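Long-range contacts in histidine acid phosphatase (Bifidobacterium longum subsp. infantis, PDB 6RXE), which probably removes phosphate groups from inositol hexakisphosphate and related inositol phosphates, and perhaps also hydrolyses 2,3-bisphosphoglycerate: residues 185-190 against 372-377; 191-196 against 206-211; 40-45 against 396-401. All blocks are in the same frame, centred on the assembly; numbering follows the deposited sequence. Where two conformers were deposited one is given.

Interaction 1: 185-190 against 372-377; sequences PDTLYF and QPLLDD. With IHS (D-myo-inositol-hexasulphate), chain C.
The Phe190 ring meets Leu374 at a slant: CE2 of Phe190 lies 4.0 Å from CB of Leu374, and the contact is neither squarely over a face nor at an edge. Tyr189, next to it, points its ring in a different direction, toward the bound inositol hexasulphate, with a sulfate oxygen, O45, lying at the ring edge and in its plane. Tyr189 OH lies 2.8 Å from O25 of the same sulfate, a weak hydrogen bond; O45 is a second possible acceptor, and which takes the single proton is not settled. The rest is mostly backbone carbonyl oxygens of 185-190 set against aliphatic carbons of Pro373 and Leu374. CB of Leu374 lies 3.6 Å from Thr187 O, and with CG anti to the backbone N (chi1 -178°) CD1 also comes to 3.6 Å from Thr187 O. That oxygen is buried here without a hydrogen-bonding partner anywhere in the model. One residue earlier, Asp186 O approaches CB of Pro373 at 3.5 Å, while CD2 of Leu188 and CD1 of Leu374 are 4.3 Å apart. No direct hydrogen bond joins the segments, but a water does: it accepts from Thr187 OG1 at 2.8 Å and donates to Asp377 OD2 at 2.7 Å. The same carboxylate oxygen forms a salt bridge with Arg396, so it has both a charged partner and a water. The short helix 185-188 thus rests on the first turns of helix 372-386, with Phe190 and Leu374 also packing on helix 400-410, Pro373 reaching helix 206-220, and Leu188 touching strand 391-398.

Interaction 2: 191-196 against 206-211; sequences HKVQNP and KAYDIA. With IHS (D-myo-inositol-hexasulphate), chain C; PO4 (phosphate ion), chain D.
Part of the inositol hexasulphate pocket is lined by the loop 191-196, which is backed by the first turns of helix 206-220 through Val193 on Tyr208 and through Ala211. On the pocket side, the extended chain of Lys192 carries NZ to two different sulfates, with hydrogen bonds to O46 at 2.7 Å and to O25 at 2.9 Å; in the phosphorylated substrate a lysine so placed would probably meet two phosphates. His191 brings its ring edge toward O25, which lies in the ring plane, but NE2 is 3.9 Å from it, too far for a hydrogen bond. On the helix side no hydrogen bond joins the segments; methyls and an aromatic ring meet, and Ala211 CB packs on the loop backbone. Both methyls of Val193 approach the CD1 and CE1 atoms of Tyr208 obliquely, CG2 to CD1 at 3.6 Å. CG2 stands anti to the carbonyl carbon of Val193, where it also meets CB of Ala211 at 3.8 Å. Ala211 CB is also 3.4 Å from C of Lys192. At the start of the helix, Lys206 N donates to O1 of a phosphate ion, probably from the crystallisation liquor, at 2.7 Å. Beyond the pair, Gln215 of helix 206-220 binds the carbonyl of His191, Lys201 binds that of Lys192, and Ile210 leans on Pro373 of helix 372-386.

Interaction 3: 40-45 against 396-401; sequences ESMARH and RFAHAE. With IHS (D-myo-inositol-hexasulphate), chain C.
Arg44 spreads one guanidinium face over Ala400, whose CB stands 3.4 Å above the plane, and both residues bind O24 of one sulfate: Arg44 NE at 2.9 Å and Ala400 N at 2.8 Å. The same sulfate takes His45 NE2 on O34 (2.9 Å) and His399 ND1 on O44, the latter nearly straight at 164°. These residues belong to the RHG and HAE signatures of this family. Arg44 NH1 is held by the carbonyl of Ser12 and His399 NE2 by Ser138 OG. They are set by parallel pairing, in which Ala43 N donates to Arg396 O, Ala398 N to Ala43 O at 2.8 Å, and His45 N to Ala398 O. Farther out, Arg396 grips Glu40 OE1 end-on with NH1 and NH2 (3.0 Å to NH2), a salt bridge, while its N and NH1 reach Ser41 O from opposite faces of the carbonyl; Asp377 also binds NH2. Strand 35-44 is flanked by 391-398 and antiparallel 445-452, strand 391-398 also by 132-137, and His399 stands at the N-cap position of helix 400-410.

In the fold
Following the chain from the N terminus, the first of these segments lies on strand 35-44, and interaction 3 joins it to 396-401, closing a loop of 350 residues. Inside that loop interaction 1 brings 185-190 to 372-377 across 181 residues, and inside this interaction 2 closes a loop of nine residues between 191-196 and 206-211. The three are nested and none cross. Their centres lie 10 to 17 Å apart, and they touch: Asp186 packs on Ala207, Leu188 on Arg396 and His191 on Glu401. Together they tie the sheet to helices 185-188, 206-220, 372-386 and 400-410, and all three reach the bound inositol hexasulphate.

Interaction 1: 185-190 against 372-377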
loop_
_atom_site.group_PDB
_atom_site.type_symbol
_atom_site.label_atom_id
_atom_site.label_comp_id
_atom_site.label_asym_id
_atom_site.label_seq_id
_atom_site.Cartn_x
_atom_site.Cartn_y
_atom_site.Cartn_z
ATOM N N PRO A 185 -12.720 -9.340 2.506
ATOM C CA PRO A 185 -11.504 -9.631 1.730
ATOM C C PRO A 185 -11.752 -9.838 0.244
ATOM O O PRO A 185 -10.792 -9.783 -0.532
ATOM C CB PRO A 185 -10.961 -10.905 2.392
ATOM C CG PRO A 185 -12.160 -11.554 2.996
ATOM C CD PRO A 185 -13.077 -10.447 3.414
ATOM N N ASP A 186 -12.997 -10.067 -0.187
ATOM C CA ASP A 186 -13.241 -10.217 -1.618
ATOM C C ASP A 186 -13.022 -8.911 -2.369
ATOM O O ASP A 186 -12.655 -8.935 -3.548
ATOM C CB ASP A 186 -14.654 -10.745 -1.875
ATOM C CG ASP A 186 -14.791 -12.228 -1.566
ATOM O OD1 ASP A 186 -13.791 -12.860 -1.155
ATOM O OD2 ASP A 186 -15.899 -12.769 -1.757
ATOM N N THR A 187 -13.241 -7.766 -1.718
ATOM C CA THR A 187 -12.969 -6.472 -2.331
ATOM C C THR A 187 -11.741 -5.773 -1.760
ATOM O O THR A 187 -11.253 -4.818 -2.377
ATOM C CB THR A 187 -14.176 -5.534 -2.189
ATOM O OG1 THR A 187 -14.383 -5.218 -0.804
ATOM C CG2 THR A 187 -15.435 -6.182 -2.761
ATOM N N LEU A 188 -11.226 -6.217 -0.611
ATOM C CA LEU A 188 -10.104 -5.555 0.044
ATOM C C LEU A 188 -8.894 -6.459 0.231
ATOM O O LEU A 188 -7.908 -6.032 0.848
ATOM C CB LEU A 188 -10.539 -5.002 1.407
ATOM C CG LEU A 188 -11.694 -4.005 1.368
ATOM C CD1 LEU A 188 -12.104 -3.587 2.781
ATOM C CD2 LEU A 188 -11.302 -2.796 0.530
ATOM N N TYR A 189 -8.940 -7.690 -0.274
ATOM C CA TYR A 189 -7.817 -8.619 -0.194
ATOM C C TYR A 189 -7.910 -9.619 -1.341
ATOM O O TYR A 189 -7.711 -10.824 -1.158
ATOM C CB TYR A 189 -7.780 -9.344 1.156
ATOM C CG TYR A 189 -6.384 -9.688 1.643
ATOM C CD1 TYR A 189 -5.527 -8.700 2.114
ATOM C CD2 TYR A 189 -5.926 -11.000 1.635
ATOM C CE1 TYR A 189 -4.253 -9.007 2.562
ATOM C CE2 TYR A 189 -4.647 -11.318 2.083
ATOM C CZ TYR A 189 -3.819 -10.316 2.545
ATOM O OH TYR A 189 -2.550 -10.621 2.992
ATOM N N PHE A 190 -8.216 -9.121 -2.538
ATOM C CA PHE A 190 -8.524 -9.951 -3.696
ATOM C C PHE A 190 -7.294 -10.554 -4.363
ATOM O O PHE A 190 -7.447 -11.308 -5.329
ATOM C CB PHE A 190 -9.326 -9.125 -4.708
ATOM C CG PHE A 190 -8.748 -7.759 -4.981
ATOM C CD1 PHE A 190 -7.480 -7.609 -5.517
ATOM C CD2 PHE A 190 -9.471 -6.621 -4.668
ATOM C CE1 PHE A 190 -6.951 -6.358 -5.758
ATOM C CE2 PHE A 190 -8.948 -5.364 -4.905
ATOM C CZ PHE A 190 -7.678 -5.234 -5.450
ATOM N N GLN A 372 -11.094 -5.740 -10.081
ATOM C CA GLN A 372 -12.457 -5.562 -10.577
ATOM C C GLN A 372 -13.539 -5.684 -9.506
ATOM O O GLN A 372 -14.468 -4.861 -9.523
ATOM C CB GLN A 372 -12.720 -6.549 -11.722
ATOM C CG GLN A 372 -14.016 -6.275 -12.462
ATOM C CD GLN A 372 -14.019 -4.916 -13.138
ATOM O OE1 GLN A 372 -13.065 -4.549 -13.822
ATOM N NE2 GLN A 372 -15.090 -4.158 -12.940
ATOM N N PRO A 373 -13.499 -6.647 -8.570
ATOM C CA PRO A 373 -14.536 -6.673 -7.521
ATOM C C PRO A 373 -14.680 -5.349 -6.791
ATOM O O PRO A 373 -15.802 -4.858 -6.601
ATOM C CB PRO A 373 -14.058 -7.795 -6.588
ATOM C CG PRO A 373 -13.229 -8.668 -7.445
ATOM C CD PRO A 373 -12.559 -7.776 -8.434
ATOM N N LEU A 374 -13.556 -4.735 -6.414
ATOM C CA LEU A 374 -13.602 -3.457 -5.711
ATOM C C LEU A 374 -14.269 -2.388 -6.563
ATOM O O LEU A 374 -15.190 -1.700 -6.106
ATOM C CB LEU A 374 -12.192 -3.028 -5.308
ATOM C CG LEU A 374 -12.129 -1.722 -4.518
ATOM C CD1 LEU A 374 -13.029 -1.808 -3.297
ATOM C CD2 LEU A 374 -10.697 -1.404 -4.113
ATOM N N LEU A 375 -13.825 -2.242 -7.814
ATOM C CA LEU A 375 -14.507 -1.327 -8.720
ATOM C C LEU A 375 -15.986 -1.670 -8.803
ATOM O O LEU A 375 -16.843 -0.780 -8.699
ATOM C CB LEU A 375 -13.858 -1.365 -10.103
ATOM C CG LEU A 375 -14.457 -0.457 -11.181
ATOM C CD1 LEU A 375 -14.648 0.972 -10.663
ATOM C CD2 LEU A 375 -13.571 -0.460 -12.414
ATOM N N ASP A 376 -16.306 -2.966 -8.922
ATOM C CA ASP A 376 -17.706 -3.365 -8.946
ATOM C C ASP A 376 -18.427 -2.812 -7.724
ATOM O O ASP A 376 -19.462 -2.142 -7.844
ATOM C CB ASP A 376 -17.827 -4.890 -9.015
ATOM C CG ASP A 376 -17.547 -5.445 -10.408
ATOM O OD1 ASP A 376 -17.432 -4.651 -11.362
ATOM O OD2 ASP A 376 -17.461 -6.684 -10.552
ATOM N N ASP A 377 -17.847 -3.008 -6.538
ATOM C CA ASP A 377 -18.528 -2.523 -5.343
ATOM C C ASP A 377 -18.622 -1.004 -5.346
ATOM O O ASP A 377 -19.669 -0.450 -4.981
ATOM C CB ASP A 377 -17.837 -3.023 -4.079
ATOM C CG ASP A 377 -18.777 -3.043 -2.895
ATOM O OD1 ASP A 377 -19.797 -3.770 -2.968
ATOM O OD2 ASP A 377 -18.515 -2.327 -1.907
HETATM C C1 IHS C . 4.358 -7.455 1.002
HETATM O O1 IHS C . 5.462 -8.340 1.106
HETATM S S1 IHS C . 6.068 -8.802 -0.198
HETATM C C2 IHS C . 4.843 -6.058 1.283
HETATM O O2 IHS C . 6.255 -7.651 -1.121
HETATM S S2 IHS C . 6.909 -5.624 2.730
HETATM C C3 IHS C . 3.674 -5.068 1.201
HETATM O O3 IHS C . 7.357 -9.516 0.051
HETATM S S3 IHS C . 4.487 -2.860 0.378
HETATM C C4 IHS C . 2.516 -5.441 2.114
HETATM O O4 IHS C . 5.228 -9.909 -0.833
HETATM S S4 IHS C . 0.847 -3.606 2.831
HETATM C C5 IHS C . 2.096 -6.901 1.969
HETATM S S5 IHS C . -0.229 -7.685 2.665
HETATM C C6 IHS C . 3.265 -7.866 1.997
HETATM S S6 IHS C . 3.034 -10.235 2.681
HETATM O O12 IHS C . 5.426 -6.038 2.580
HETATM O O13 IHS C . 4.122 -3.778 1.533
HETATM O O14 IHS C . 1.363 -4.592 1.771
HETATM O O15 IHS C . 1.199 -7.241 3.051
HETATM O O16 IHS C . 2.788 -9.143 1.683
HETATM O O22 IHS C . 7.748 -6.015 1.546
HETATM O O23 IHS C . 5.816 -3.277 -0.253
HETATM O O24 IHS C . 0.089 -2.491 2.135
HETATM O O25 IHS C . -0.259 -9.133 2.265
HETATM O O26 IHS C . 2.137 -10.092 3.881
HETATM O O32 IHS C . 7.476 -6.218 4.012
HETATM O O33 IHS C . 3.387 -2.809 -0.660
HETATM O O34 IHS C . 1.954 -3.042 3.691
HETATM O O35 IHS C . -0.802 -6.808 1.606
HETATM O O36 IHS C . 4.491 -10.292 3.101
HETATM O O42 IHS C . 7.062 -4.123 2.705
HETATM O O43 IHS C . 4.542 -1.407 0.860
HETATM O O44 IHS C . 0.008 -4.301 3.862
HETATM O O45 IHS C . -1.111 -7.692 3.863
HETATM O O46 IHS C . 2.862 -11.588 2.028
HETATM O O HOH W 1 -16.259 -3.149 -0.586
#

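Interaction 2: 191-196 against 206-211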
loop_
_atom_site.group_PDB
_atom_site.type_symbol
_atom_site.label_atom_id
_atom_site.label_comp_id
_atom_site.label_asym_id
_atom_site.label_seq_id
_atom_site.Cartn_x
_atom_site.Cartn_y
_atom_site.Cartn_z
ATOM N N HIS A 191 -6.088 -10.251 -3.882
ATOM C CA HIS A 191 -4.868 -10.715 -4.530
ATOM C C HIS A 191 -4.359 -12.048 -3.997
ATOM O O HIS A 191 -3.413 -12.599 -4.568
ATOM C CB HIS A 191 -3.760 -9.666 -4.387
ATOM C CG HIS A 191 -3.409 -9.352 -2.969
ATOM N ND1 HIS A 191 -4.274 -8.705 -2.112
ATOM C CD2 HIS A 191 -2.287 -9.599 -2.252
ATOM C CE1 HIS A 191 -3.700 -8.567 -0.930
ATOM N NE2 HIS A 191 -2.494 -9.100 -0.989
ATOM N N LYS A 192 -4.945 -12.576 -2.925
ATOM C CA LYS A 192 -4.506 -13.837 -2.342
ATOM C C LYS A 192 -5.708 -14.722 -2.040
ATOM O O LYS A 192 -6.793 -14.233 -1.717
ATOM C CB LYS A 192 -3.709 -13.616 -1.049
ATOM C CG LYS A 192 -2.301 -13.077 -1.243
ATOM C CD LYS A 192 -1.678 -12.754 0.107
ATOM C CE LYS A 192 -0.253 -12.252 -0.039
ATOM N NZ LYS A 192 0.310 -11.789 1.263
ATOM N N VAL A 193 -5.501 -16.037 -2.131
ATOM C CA VAL A 193 -6.565 -16.972 -1.778
ATOM C C VAL A 193 -6.812 -16.958 -0.274
ATOM O O VAL A 193 -7.962 -16.999 0.182
ATOM C CB VAL A 193 -6.221 -18.382 -2.291
ATOM C CG1 VAL A 193 -7.017 -19.439 -1.537
ATOM C CG2 VAL A 193 -6.492 -18.470 -3.784
ATOM N N GLN A 194 -5.745 -16.885 0.518
ATOM C CA GLN A 194 -5.853 -16.851 1.970
ATOM C C GLN A 194 -6.226 -15.448 2.433
ATOM O O GLN A 194 -5.644 -14.463 1.969
ATOM C CB GLN A 194 -4.527 -17.277 2.607
ATOM C CG GLN A 194 -3.990 -18.627 2.142
ATOM C CD GLN A 194 -3.358 -18.594 0.753
ATOM O OE1 GLN A 194 -2.940 -17.539 0.267
ATOM N NE2 GLN A 194 -3.293 -19.757 0.107
ATOM N N ASN A 195 -7.186 -15.358 3.353
ATOM C CA ASN A 195 -7.639 -14.101 3.923
ATOM C C ASN A 195 -6.861 -13.778 5.193
ATOM O O ASN A 195 -6.305 -14.671 5.837
ATOM C CB ASN A 195 -9.134 -14.178 4.227
ATOM C CG ASN A 195 -9.971 -14.336 2.978
ATOM O OD1 ASN A 195 -9.616 -13.831 1.912
ATOM N ND2 ASN A 195 -11.091 -15.035 3.100
ATOM N N PRO A 196 -6.798 -12.500 5.582
ATOM C CA PRO A 196 -6.033 -12.141 6.789
ATOM C C PRO A 196 -6.539 -12.780 8.074
ATOM O O PRO A 196 -5.746 -12.944 9.009
ATOM C CB PRO A 196 -6.157 -10.612 6.839
ATOM C CG PRO A 196 -6.392 -10.212 5.418
ATOM C CD PRO A 196 -7.233 -11.309 4.834
ATOM N N LYS A 206 -15.853 -16.964 -7.620
ATOM C CA LYS A 206 -15.210 -15.931 -8.427
ATOM C C LYS A 206 -13.973 -15.375 -7.729
ATOM O O LYS A 206 -12.936 -15.154 -8.366
ATOM C CB LYS A 206 -16.206 -14.809 -8.736
ATOM C CG LYS A 206 -15.740 -13.859 -9.831
ATOM C CD LYS A 206 -16.731 -12.731 -10.075
ATOM C CE LYS A 206 -16.938 -11.895 -8.821
ATOM N NZ LYS A 206 -16.185 -10.608 -8.851
ATOM N N ALA A 207 -14.061 -15.155 -6.415
ATOM C CA ALA A 207 -12.946 -14.574 -5.672
ATOM C C ALA A 207 -11.738 -15.509 -5.656
ATOM O O ALA A 207 -10.593 -15.062 -5.849
ATOM C CB ALA A 207 -13.398 -14.240 -4.250
ATOM N N TYR A 208 -11.972 -16.810 -5.427
ATOM C CA TYR A 208 -10.881 -17.776 -5.501
ATOM C C TYR A 208 -10.248 -17.775 -6.882
ATOM O O TYR A 208 -9.021 -17.823 -7.004
ATOM C CB TYR A 208 -11.372 -19.185 -5.155
ATOM C CG TYR A 208 -10.306 -20.263 -5.292
ATOM C CD1 TYR A 208 -9.397 -20.511 -4.270
ATOM C CD2 TYR A 208 -10.194 -21.016 -6.459
ATOM C CE1 TYR A 208 -8.417 -21.489 -4.399
ATOM C CE2 TYR A 208 -9.220 -21.991 -6.598
ATOM C CZ TYR A 208 -8.335 -22.224 -5.568
ATOM O OH TYR A 208 -7.367 -23.194 -5.711
ATOM N N ASP A 209 -11.073 -17.755 -7.935
ATOM C CA ASP A 209 -10.539 -17.800 -9.292
ATOM C C ASP A 209 -9.663 -16.583 -9.569
ATOM O O ASP A 209 -8.557 -16.708 -10.108
ATOM C CB ASP A 209 -11.676 -17.884 -10.313
ATOM C CG ASP A 209 -12.415 -19.215 -10.275
ATOM O OD1 ASP A 209 -11.831 -20.218 -9.820
ATOM O OD2 ASP A 209 -13.577 -19.259 -10.721
ATOM N N ILE A 210 -10.147 -15.395 -9.200
ATOM C CA ILE A 210 -9.365 -14.170 -9.371
ATOM C C ILE A 210 -8.003 -14.318 -8.707
ATOM O O ILE A 210 -6.953 -14.155 -9.347
ATOM C CB ILE A 210 -10.135 -12.963 -8.810
ATOM C CG1 ILE A 210 -11.314 -12.624 -9.724
ATOM C CG2 ILE A 210 -9.208 -11.760 -8.624
ATOM C CD1 ILE A 210 -12.358 -11.764 -9.067
ATOM N N ALA A 211 -8.007 -14.669 -7.416
ATOM C CA ALA A 211 -6.755 -14.719 -6.664
ATOM C C ALA A 211 -5.812 -15.788 -7.212
ATOM O O ALA A 211 -4.627 -15.523 -7.464
ATOM C CB ALA A 211 -7.053 -14.957 -5.186
HETATM C C1 IHS C . 4.358 -7.455 1.002
HETATM O O1 IHS C . 5.462 -8.340 1.106
HETATM S S1 IHS C . 6.068 -8.802 -0.198
HETATM C C2 IHS C . 4.843 -6.058 1.283
HETATM O O2 IHS C . 6.255 -7.651 -1.121
HETATM S S2 IHS C . 6.909 -5.624 2.730
HETATM C C3 IHS C . 3.674 -5.068 1.201
HETATM O O3 IHS C . 7.357 -9.516 0.051
HETATM S S3 IHS C . 4.487 -2.860 0.378
HETATM C C4 IHS C . 2.516 -5.441 2.114
HETATM O O4 IHS C . 5.228 -9.909 -0.833
HETATM S S4 IHS C . 0.847 -3.606 2.831
HETATM C C5 IHS C . 2.096 -6.901 1.969
HETATM S S5 IHS C . -0.229 -7.685 2.665
HETATM C C6 IHS C . 3.265 -7.866 1.997
HETATM S S6 IHS C . 3.034 -10.235 2.681
HETATM O O12 IHS C . 5.426 -6.038 2.580
HETATM O O13 IHS C . 4.122 -3.778 1.533
HETATM O O14 IHS C . 1.363 -4.592 1.771
HETATM O O15 IHS C . 1.199 -7.241 3.051
HETATM O O16 IHS C . 2.788 -9.143 1.683
HETATM O O22 IHS C . 7.748 -6.015 1.546
HETATM O O23 IHS C . 5.816 -3.277 -0.253
HETATM O O24 IHS C . 0.089 -2.491 2.135
HETATM O O25 IHS C . -0.259 -9.133 2.265
HETATM O O26 IHS C . 2.137 -10.092 3.881
HETATM O O32 IHS C . 7.476 -6.218 4.012
HETATM O O33 IHS C . 3.387 -2.809 -0.660
HETATM O O34 IHS C . 1.954 -3.042 3.691
HETATM O O35 IHS C . -0.802 -6.808 1.606
HETATM O O36 IHS C . 4.491 -10.292 3.101
HETATM O O42 IHS C . 7.062 -4.123 2.705
HETATM O O43 IHS C . 4.542 -1.407 0.860
HETATM O O44 IHS C . 0.008 -4.301 3.862
HETATM O O45 IHS C . -1.111 -7.692 3.863
HETATM O O46 IHS C . 2.862 -11.588 2.028
HETATM P P PO4 D . -19.505 -16.113 -6.720
HETATM O O1 PO4 D . -18.527 -16.936 -7.518
HETATM O O2 PO4 D . -20.909 -16.449 -7.164
HETATM O O3 PO4 D . -19.235 -14.646 -6.953
HETATM O O4 PO4 D . -19.378 -16.418 -5.242
#

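Interaction 3: 40-45 against 396-401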
loop_
_atom_site.group_PDB
_atom_site.type_symbol
_atom_site.label_atom_id
_atom_site.label_comp_id
_atom_site.label_asym_id
_atom_site.label_seq_id
_atom_site.Cartn_x
_atom_site.Cartn_y
_atom_site.Cartn_z
ATOM N N GLU A 40 -17.844 7.473 -0.716
ATOM C CA GLU A 40 -17.190 6.208 -0.420
ATOM C C GLU A 40 -15.691 6.356 -0.600
ATOM O O GLU A 40 -15.204 7.315 -1.198
ATOM C CB GLU A 40 -17.719 5.074 -1.297
ATOM C CG GLU A 40 -17.538 5.312 -2.773
ATOM C CD GLU A 40 -18.136 4.203 -3.597
ATOM O OE1 GLU A 40 -18.117 3.041 -3.132
ATOM O OE2 GLU A 40 -18.661 4.506 -4.691
ATOM N N SER A 41 -14.973 5.353 -0.112
ATOM C CA SER A 41 -13.523 5.416 -0.061
ATOM C C SER A 41 -12.944 4.012 -0.032
ATOM O O SER A 41 -13.573 3.072 0.460
ATOM C CB SER A 41 -13.051 6.169 1.179
ATOM O OG SER A 41 -13.141 5.304 2.305
ATOM N N MET A 42 -11.713 3.906 -0.526
ATOM C CA MET A 42 -10.809 2.819 -0.175
ATOM C C MET A 42 -9.444 3.420 0.120
ATOM O O MET A 42 -8.885 4.140 -0.716
ATOM C CB MET A 42 -10.695 1.765 -1.278
ATOM C CG MET A 42 -9.920 0.518 -0.838
ATOM S SD MET A 42 -8.111 0.680 -0.841
ATOM C CE MET A 42 -7.785 0.804 -2.597
ATOM N N ALA A 43 -8.912 3.120 1.299
ATOM C CA ALA A 43 -7.654 3.691 1.753
ATOM C C ALA A 43 -6.703 2.583 2.170
ATOM O O ALA A 43 -7.116 1.613 2.810
ATOM C CB ALA A 43 -7.880 4.647 2.931
ATOM N N ARG A 44 -5.430 2.727 1.813
ATOM C CA ARG A 44 -4.420 1.867 2.404
ATOM C C ARG A 44 -4.316 2.154 3.898
ATOM O O ARG A 44 -4.621 3.255 4.365
ATOM C CB ARG A 44 -3.060 2.079 1.729
ATOM C CG ARG A 44 -1.974 1.141 2.241
ATOM C CD ARG A 44 -0.620 1.396 1.607
ATOM N NE ARG A 44 0.361 0.425 2.084
ATOM C CZ ARG A 44 1.669 0.514 1.875
ATOM N NH1 ARG A 44 2.164 1.537 1.189
ATOM N NH2 ARG A 44 2.480 -0.429 2.347
ATOM N N HIS A 45 -3.911 1.142 4.657
ATOM C CA HIS A 45 -3.549 1.362 6.049
ATOM C C HIS A 45 -2.512 2.476 6.147
ATOM O O HIS A 45 -1.737 2.720 5.214
ATOM C CB HIS A 45 -2.991 0.073 6.654
ATOM C CG HIS A 45 -1.715 -0.379 6.013
ATOM N ND1 HIS A 45 -0.504 0.235 6.255
ATOM C CD2 HIS A 45 -1.466 -1.369 5.124
ATOM C CE1 HIS A 45 0.438 -0.361 5.544
ATOM N NE2 HIS A 45 -0.119 -1.339 4.852
ATOM N N ARG A 396 -13.650 1.985 3.244
ATOM C CA ARG A 396 -12.933 0.720 3.236
ATOM C C ARG A 396 -11.453 0.935 3.525
ATOM O O ARG A 396 -10.856 1.924 3.084
ATOM C CB ARG A 396 -13.094 0.010 1.890
ATOM C CG ARG A 396 -14.509 0.012 1.328
ATOM C CD ARG A 396 -14.471 -0.259 -0.172
ATOM N NE ARG A 396 -15.793 -0.409 -0.779
ATOM C CZ ARG A 396 -16.511 0.591 -1.281
ATOM N NH1 ARG A 396 -16.050 1.835 -1.240
ATOM N NH2 ARG A 396 -17.698 0.344 -1.830
ATOM N N PHE A 397 -10.857 -0.012 4.245
ATOM C CA PHE A 397 -9.461 0.072 4.649
ATOM C C PHE A 397 -8.753 -1.219 4.268
ATOM O O PHE A 397 -9.209 -2.315 4.617
ATOM C CB PHE A 397 -9.367 0.373 6.150
ATOM C CG PHE A 397 -10.012 1.679 6.521
ATOM C CD1 PHE A 397 -11.375 1.752 6.770
ATOM C CD2 PHE A 397 -9.267 2.850 6.553
ATOM C CE1 PHE A 397 -11.976 2.959 7.073
ATOM C CE2 PHE A 397 -9.861 4.058 6.862
ATOM C CZ PHE A 397 -11.214 4.116 7.122
ATOM N N ALA A 398 -7.650 -1.082 3.529
ATOM C CA ALA A 398 -6.984 -2.204 2.881
ATOM C C ALA A 398 -5.483 -1.964 2.738
ATOM O O ALA A 398 -4.824 -1.549 3.698
ATOM C CB ALA A 398 -7.610 -2.474 1.509
ATOM N N HIS A 399 -4.933 -2.213 1.548
ATOM C CA HIS A 399 -3.503 -2.448 1.411
ATOM C C HIS A 399 -2.959 -1.823 0.133
ATOM O O HIS A 399 -3.704 -1.428 -0.767
ATOM C CB HIS A 399 -3.206 -3.952 1.419
ATOM C CG HIS A 399 -3.739 -4.658 2.625
ATOM N ND1 HIS A 399 -3.004 -4.814 3.779
ATOM C CD2 HIS A 399 -4.952 -5.211 2.872
ATOM C CE1 HIS A 399 -3.731 -5.450 4.679
ATOM N NE2 HIS A 399 -4.918 -5.701 4.155
ATOM N N ALA A 400 -1.626 -1.747 0.069
ATOM C CA ALA A 400 -0.961 -1.365 -1.172
ATOM C C ALA A 400 -1.268 -2.361 -2.282
ATOM O O ALA A 400 -1.405 -1.979 -3.452
ATOM C CB ALA A 400 0.548 -1.264 -0.951
ATOM N N GLU A 401 -1.373 -3.648 -1.930
ATOM C CA GLU A 401 -1.765 -4.670 -2.892
ATOM C C GLU A 401 -3.192 -4.483 -3.379
ATOM O O GLU A 401 -3.572 -5.088 -4.388
ATOM C CB GLU A 401 -1.640 -6.069 -2.288
ATOM C CG GLU A 401 -0.442 -6.299 -1.391
ATOM C CD GLU A 401 0.871 -6.236 -2.125
ATOM O OE1 GLU A 401 0.861 -6.445 -3.353
ATOM O OE2 GLU A 401 1.914 -6.005 -1.472
HETATM C C1 IHS C . 4.358 -7.455 1.002
HETATM O O1 IHS C . 5.462 -8.340 1.106
HETATM S S1 IHS C . 6.068 -8.802 -0.198
HETATM C C2 IHS C . 4.843 -6.058 1.283
HETATM O O2 IHS C . 6.255 -7.651 -1.121
HETATM S S2 IHS C . 6.909 -5.624 2.730
HETATM C C3 IHS C . 3.674 -5.068 1.201
HETATM O O3 IHS C . 7.357 -9.516 0.051
HETATM S S3 IHS C . 4.487 -2.860 0.378
HETATM C C4 IHS C . 2.516 -5.441 2.114
HETATM O O4 IHS C . 5.228 -9.909 -0.833
HETATM S S4 IHS C . 0.847 -3.606 2.831
HETATM C C5 IHS C . 2.096 -6.901 1.969
HETATM S S5 IHS C . -0.229 -7.685 2.665
HETATM C C6 IHS C . 3.265 -7.866 1.997
HETATM S S6 IHS C . 3.034 -10.235 2.681
HETATM O O12 IHS C . 5.426 -6.038 2.580
HETATM O O13 IHS C . 4.122 -3.778 1.533
HETATM O O14 IHS C . 1.363 -4.592 1.771
HETATM O O15 IHS C . 1.199 -7.241 3.051
HETATM O O16 IHS C . 2.788 -9.143 1.683
HETATM O O22 IHS C . 7.748 -6.015 1.546
HETATM O O23 IHS C . 5.816 -3.277 -0.253
HETATM O O24 IHS C . 0.089 -2.491 2.135
HETATM O O25 IHS C . -0.259 -9.133 2.265
HETATM O O26 IHS C . 2.137 -10.092 3.881
HETATM O O32 IHS C . 7.476 -6.218 4.012
HETATM O O33 IHS C . 3.387 -2.809 -0.660
HETATM O O34 IHS C . 1.954 -3.042 3.691
HETATM O O35 IHS C . -0.802 -6.808 1.606
HETATM O O36 IHS C . 4.491 -10.292 3.101
HETATM O O42 IHS C . 7.062 -4.123 2.705
HETATM O O43 IHS C . 4.542 -1.407 0.860
HETATM O O44 IHS C . 0.008 -4.301 3.862
HETATM O O45 IHS C . -1.111 -7.692 3.863
HETATM O O46 IHS C . 2.862 -11.588 2.028
HETATM O O HOH W 2 -11.184 4.686 3.764
#